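Long-range contact in GlcNAc Inducible Gene 2, GIG2 (Candida albicans, PDB 6AKZ), which binds ferric iron and, as a cupin-clan member of the DUF1479 (Gig2-like) family, is probably an oxygenase: residues K33-E45 against K211-A223. Residues are numbered along the deposited sequence; the frame is centred on the assembly and turned at random.
Sequences KQVTASWKRLLVE and KSIFEGDWENWDA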
loop_
_atom_site.group_PDB
_atom_site.type_symbol
_atom_site.label_atom_id
_atom_site.label_comp_id
_atom_site.label_asym_id
_atom_site.label_seq_id
_atom_site.Cartn_x
_atom_site.Cartn_y
_atom_site.Cartn_z
ATOM N N LYS A 33 15.311 -2.522 -28.184
ATOM C CA LYS A 33 16.301 -3.590 -28.147
ATOM C C LYS A 33 16.795 -3.817 -26.737
ATOM O O LYS A 33 16.844 -4.925 -26.291
ATOM C CB LYS A 33 17.493 -3.311 -29.068
ATOM C CG LYS A 33 17.185 -3.548 -30.538
ATOM C CD LYS A 33 18.467 -3.656 -31.366
ATOM C CE LYS A 33 18.307 -3.101 -32.783
ATOM N NZ LYS A 33 17.188 -3.778 -33.509
ATOM N N GLN A 34 17.227 -2.736 -26.096
ATOM C CA GLN A 34 17.598 -2.678 -24.672
ATOM C C GLN A 34 16.534 -3.214 -23.689
ATOM O O GLN A 34 16.902 -3.877 -22.716
ATOM C CB GLN A 34 17.875 -1.227 -24.300
ATOM C CG GLN A 34 19.288 -0.748 -24.625
ATOM C CD GLN A 34 19.422 0.773 -24.501
ATOM O OE1 GLN A 34 18.431 1.509 -24.396
ATOM N NE2 GLN A 34 20.658 1.242 -24.484
ATOM N N VAL A 35 15.278 -2.858 -23.903
ATOM C CA VAL A 35 14.181 -3.371 -23.086
ATOM C C VAL A 35 14.061 -4.915 -23.232
ATOM O O VAL A 35 14.036 -5.642 -22.239
ATOM C CB VAL A 35 12.834 -2.726 -23.401
ATOM C CG1 VAL A 35 11.771 -3.433 -22.579
ATOM C CG2 VAL A 35 12.874 -1.209 -23.070
ATOM N N THR A 36 13.988 -5.388 -24.483
ATOM C CA THR A 36 14.069 -6.806 -24.757
ATOM C C THR A 36 15.258 -7.499 -24.094
ATOM O O THR A 36 15.045 -8.526 -23.476
ATOM C CB THR A 36 14.098 -7.027 -26.280
ATOM O OG1 THR A 36 12.950 -6.379 -26.834
ATOM C CG2 THR A 36 14.064 -8.539 -26.598
ATOM N N ALA A 37 16.476 -6.974 -24.180
ATOM C CA ALA A 37 17.576 -7.620 -23.500
ATOM C C ALA A 37 17.340 -7.670 -22.003
ATOM O O ALA A 37 17.647 -8.692 -21.374
ATOM C CB ALA A 37 18.887 -6.953 -23.770
ATOM N N SER A 38 16.753 -6.585 -21.484
ATOM C CA SER A 38 16.553 -6.425 -20.030
ATOM C C SER A 38 15.520 -7.460 -19.506
ATOM O O SER A 38 15.649 -7.923 -18.365
ATOM C CB SER A 38 16.126 -4.988 -19.693
ATOM O OG SER A 38 14.739 -4.759 -19.917
ATOM N N TRP A 39 14.497 -7.734 -20.309
ATOM C CA TRP A 39 13.480 -8.739 -20.032
ATOM C C TRP A 39 14.050 -10.136 -19.941
ATOM O O TRP A 39 13.693 -10.926 -19.060
ATOM C CB TRP A 39 12.391 -8.726 -21.097
ATOM C CG TRP A 39 11.362 -9.888 -20.941
ATOM C CD1 TRP A 39 11.357 -11.099 -21.606
ATOM C CD2 TRP A 39 10.221 -9.929 -20.050
ATOM N NE1 TRP A 39 10.264 -11.856 -21.211
ATOM C CE2 TRP A 39 9.572 -11.172 -20.240
ATOM C CE3 TRP A 39 9.708 -9.051 -19.085
ATOM C CZ2 TRP A 39 8.421 -11.531 -19.534
ATOM C CZ3 TRP A 39 8.531 -9.413 -18.425
ATOM C CH2 TRP A 39 7.915 -10.630 -18.631
ATOM N N LYS A 40 14.992 -10.441 -20.839
ATOM C CA LYS A 40 15.708 -11.696 -20.753
ATOM C C LYS A 40 16.608 -11.831 -19.498
ATOM O O LYS A 40 16.577 -12.859 -18.832
ATOM C CB LYS A 40 16.497 -11.839 -22.039
ATOM C CG LYS A 40 15.544 -12.085 -23.188
ATOM C CD LYS A 40 16.288 -12.072 -24.503
ATOM C CE LYS A 40 15.272 -12.154 -25.613
ATOM N NZ LYS A 40 16.076 -12.059 -26.879
ATOM N N ARG A 41 17.393 -10.822 -19.193
ATOM C CA ARG A 41 18.161 -10.753 -17.918
ATOM C C ARG A 41 17.208 -10.936 -16.678
ATOM O O ARG A 41 17.558 -11.609 -15.708
ATOM C CB ARG A 41 18.866 -9.436 -17.721
ATOM C CG ARG A 41 19.878 -9.050 -18.796
ATOM C CD ARG A 41 20.865 -7.996 -18.269
ATOM N NE ARG A 41 20.182 -6.743 -17.907
ATOM C CZ ARG A 41 19.913 -5.750 -18.734
ATOM N NH1 ARG A 41 20.260 -5.829 -20.036
ATOM N NH2 ARG A 41 19.294 -4.670 -18.271
ATOM N N LEU A 42 16.067 -10.285 -16.734
ATOM C CA LEU A 42 15.101 -10.307 -15.650
ATOM C C LEU A 42 14.610 -11.742 -15.327
ATOM O O LEU A 42 14.626 -12.164 -14.169
ATOM C CB LEU A 42 13.915 -9.408 -15.949
ATOM C CG LEU A 42 12.770 -9.464 -14.932
ATOM C CD1 LEU A 42 13.267 -8.932 -13.563
ATOM C CD2 LEU A 42 11.608 -8.664 -15.406
ATOM N N LEU A 43 14.188 -12.460 -16.361
ATOM C CA LEU A 43 13.738 -13.799 -16.200
ATOM C C LEU A 43 14.779 -14.732 -15.644
ATOM O O LEU A 43 14.445 -15.561 -14.781
ATOM C CB LEU A 43 13.161 -14.331 -17.513
ATOM C CG LEU A 43 11.881 -13.738 -18.063
ATOM C CD1 LEU A 43 11.436 -14.559 -19.264
ATOM C CD2 LEU A 43 10.717 -13.615 -17.076
ATOM N N VAL A 44 16.037 -14.527 -16.014
ATOM C CA VAL A 44 17.102 -15.347 -15.522
ATOM C C VAL A 44 17.226 -15.089 -14.006
ATOM O O VAL A 44 17.190 -16.021 -13.253
ATOM C CB VAL A 44 18.422 -15.061 -16.261
ATOM C CG1 VAL A 44 19.602 -15.710 -15.539
ATOM C CG2 VAL A 44 18.294 -15.515 -17.728
ATOM N N GLU A 45 17.219 -13.811 -13.605
ATOM C CA GLU A 45 17.313 -13.407 -12.172
ATOM C C GLU A 45 16.098 -13.891 -11.385
ATOM O O GLU A 45 16.268 -14.323 -10.211
ATOM C CB GLU A 45 17.461 -11.901 -11.953
ATOM C CG GLU A 45 18.806 -11.356 -12.429
ATOM C CD GLU A 45 19.980 -12.199 -11.944
ATOM O OE1 GLU A 45 20.183 -12.237 -10.701
ATOM O OE2 GLU A 45 20.621 -12.899 -12.778
ATOM N N LYS A 211 10.035 4.656 -15.077
ATOM C CA LYS A 211 10.847 5.002 -16.228
ATOM C C LYS A 211 12.071 4.101 -16.443
ATOM O O LYS A 211 12.315 3.693 -17.548
ATOM C CB LYS A 211 11.329 6.431 -16.061
ATOM C CG LYS A 211 12.031 6.999 -17.292
ATOM C CD LYS A 211 11.898 8.524 -17.247
ATOM C CE LYS A 211 12.270 9.189 -18.548
ATOM N NZ LYS A 211 13.760 9.166 -18.663
ATOM N N SER A 212 12.821 3.795 -15.385
ATOM C CA SER A 212 14.044 2.968 -15.474
ATOM C C SER A 212 13.725 1.599 -16.060
ATOM O O SER A 212 14.478 1.093 -16.866
ATOM C CB SER A 212 14.694 2.783 -14.100
ATOM O OG SER A 212 15.359 3.966 -13.670
ATOM N N ILE A 213 12.556 1.064 -15.728
ATOM C CA ILE A 213 12.144 -0.211 -16.285
ATOM C C ILE A 213 11.821 -0.071 -17.791
ATOM O O ILE A 213 12.234 -0.894 -18.595
ATOM C CB ILE A 213 10.957 -0.733 -15.503
ATOM C CG1 ILE A 213 11.355 -0.970 -14.028
ATOM C CG2 ILE A 213 10.329 -1.940 -16.184
ATOM C CD1 ILE A 213 10.158 -1.336 -13.173
ATOM N N PHE A 214 11.077 0.945 -18.158
ATOM C CA PHE A 214 10.700 1.149 -19.542
ATOM C C PHE A 214 11.858 1.553 -20.446
ATOM O O PHE A 214 11.714 1.572 -21.688
ATOM C CB PHE A 214 9.647 2.202 -19.604
ATOM C CG PHE A 214 8.335 1.778 -18.981
ATOM C CD1 PHE A 214 7.795 0.552 -19.229
ATOM C CD2 PHE A 214 7.664 2.639 -18.114
ATOM C CE1 PHE A 214 6.537 0.201 -18.687
ATOM C CE2 PHE A 214 6.460 2.306 -17.581
ATOM C CZ PHE A 214 5.867 1.098 -17.857
ATOM N N GLU A 215 12.983 1.906 -19.849
ATOM C CA GLU A 215 14.181 2.228 -20.639
ATOM C C GLU A 215 15.182 1.095 -20.766
ATOM O O GLU A 215 16.197 1.284 -21.409
ATOM C CB GLU A 215 14.901 3.393 -19.999
ATOM C CG GLU A 215 14.154 4.683 -20.197
ATOM C CD GLU A 215 14.877 5.855 -19.563
ATOM O OE1 GLU A 215 15.672 5.620 -18.633
ATOM O OE2 GLU A 215 14.590 6.997 -19.989
ATOM N N GLY A 216 14.921 -0.040 -20.115
ATOM C CA GLY A 216 15.751 -1.193 -20.181
ATOM C C GLY A 216 16.760 -1.299 -19.090
ATOM O O GLY A 216 17.682 -2.061 -19.203
ATOM N N ASP A 217 16.525 -0.610 -17.974
ATOM C CA ASP A 217 17.459 -0.520 -16.874
ATOM C C ASP A 217 16.668 -0.786 -15.539
ATOM O O ASP A 217 16.878 -0.094 -14.567
ATOM C CB ASP A 217 18.018 0.928 -16.871
ATOM C CG ASP A 217 19.139 1.166 -15.896
ATOM O OD1 ASP A 217 19.878 0.226 -15.504
ATOM O OD2 ASP A 217 19.319 2.369 -15.500
ATOM N N TRP A 218 15.818 -1.821 -15.539
ATOM C CA TRP A 218 15.149 -2.273 -14.311
ATOM C C TRP A 218 16.061 -2.413 -13.133
ATOM O O TRP A 218 15.659 -2.150 -11.985
ATOM C CB TRP A 218 14.304 -3.544 -14.530
ATOM C CG TRP A 218 15.053 -4.769 -14.805
ATOM C CD1 TRP A 218 15.239 -5.356 -16.069
ATOM C CD2 TRP A 218 15.723 -5.610 -13.875
ATOM N NE1 TRP A 218 16.004 -6.473 -15.957
ATOM C CE2 TRP A 218 16.302 -6.682 -14.622
ATOM C CE3 TRP A 218 15.895 -5.592 -12.481
ATOM C CZ2 TRP A 218 17.014 -7.685 -14.032
ATOM C CZ3 TRP A 218 16.599 -6.615 -11.900
ATOM C CH2 TRP A 218 17.136 -7.673 -12.655
ATOM N N GLU A 219 17.333 -2.753 -13.346
ATOM C CA GLU A 219 18.229 -2.994 -12.249
ATOM C C GLU A 219 18.425 -1.774 -11.403
ATOM O O GLU A 219 18.763 -1.891 -10.213
ATOM C CB GLU A 219 19.619 -3.451 -12.740
ATOM C CG GLU A 219 19.662 -4.846 -13.291
ATOM C CD GLU A 219 19.382 -4.928 -14.809
ATOM O OE1 GLU A 219 18.872 -3.942 -15.459
ATOM O OE2 GLU A 219 19.662 -6.045 -15.323
ATOM N N ASN A 220 18.246 -0.609 -11.994
ATOM C CA ASN A 220 18.399 0.618 -11.253
ATOM C C ASN A 220 17.078 1.265 -10.762
ATOM O O ASN A 220 17.099 2.433 -10.313
ATOM C CB ASN A 220 19.215 1.561 -12.089
ATOM C CG ASN A 220 20.653 1.124 -12.091
ATOM O OD1 ASN A 220 21.291 0.975 -11.041
ATOM N ND2 ASN A 220 21.142 0.862 -13.228
ATOM N N TRP A 221 15.958 0.565 -10.913
ATOM C CA TRP A 221 14.673 1.068 -10.363
ATOM C C TRP A 221 14.741 1.154 -8.824
ATOM O O TRP A 221 15.138 0.182 -8.183
ATOM C CB TRP A 221 13.507 0.207 -10.791
ATOM C CG TRP A 221 12.200 0.770 -10.401
ATOM C CD1 TRP A 221 11.680 1.970 -10.780
ATOM C CD2 TRP A 221 11.282 0.213 -9.447
ATOM N NE1 TRP A 221 10.492 2.183 -10.121
ATOM C CE2 TRP A 221 10.229 1.113 -9.304
ATOM C CE3 TRP A 221 11.271 -0.958 -8.675
ATOM C CZ2 TRP A 221 9.124 0.851 -8.482
ATOM C CZ3 TRP A 221 10.214 -1.180 -7.804
ATOM C CH2 TRP A 221 9.134 -0.301 -7.749
ATOM N N ASP A 222 14.371 2.305 -8.304
ATOM C CA ASP A 222 14.411 2.631 -6.890
ATOM C C ASP A 222 12.935 2.811 -6.492
ATOM O O ASP A 222 12.318 3.846 -6.727
ATOM C CB ASP A 222 15.201 3.916 -6.635
ATOM C CG ASP A 222 15.474 4.127 -5.142
ATOM O OD1 ASP A 222 14.708 3.574 -4.321
ATOM O OD2 ASP A 222 16.455 4.829 -4.852
ATOM N N ALA A 223 12.448 1.828 -5.761
ATOM C CA ALA A 223 11.048 1.847 -5.214
ATOM C C ALA A 223 10.746 2.852 -4.107
ATOM O O ALA A 223 9.569 3.052 -3.737
ATOM C CB ALA A 223 10.722 0.439 -4.701
HETATM O O HOH W 1 19.292 -3.579 -21.803
HETATM O O HOH W 2 14.053 -2.880 -17.848
#
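W218 lies against helix 32-56 between L42 and E219, two residues beyond G216, the first residue after helix 211-214 to leave helical angles; its positive phi and two bonds back into the last turn make a Schellman motif. Glycine suits it doubly: its phi of 94° would press a CB against the preceding carbonyl, and its CA lies just 4.0 Å from the CA of V35. From CB, the W218 side chain takes a chi1 of 69°, which sets CG between the backbone N and the carbonyl carbon and swings the indole toward the helix. CD1 meets CB of S38, small enough to admit the ring edge. NE1 then donates to the S38 carbonyl (NE1 to O 2.8 Å), coming from above the carbonyl plane, on the face opposite L42 N, which keeps its helical bond to the same oxygen. CZ2 rests on L42 CA, and CH2 touches the CG methylene of E45. Over one face of the six-membered ring L42 CD1 makes a CH-pi contact; E219 CD covers the other. That carboxylate is nearly coplanar with the R41 guanidinium in a side-on salt bridge, R41 NE to E219 OE2 at 2.7 Å and R41 NH2 to E219 OE1. Arginine suits this place because NH2 has a second hydrogen for the G216 carbonyl. Away from the iron site, the contact joins helix 32-56 to the loop and short 3-10 turn after helix 211-214, with L280 touching both L42 and W218. At the indole edge, in its plane, one water donates to S38 OG and I213 O and accepts from W218 N, N to water O 3.1 Å.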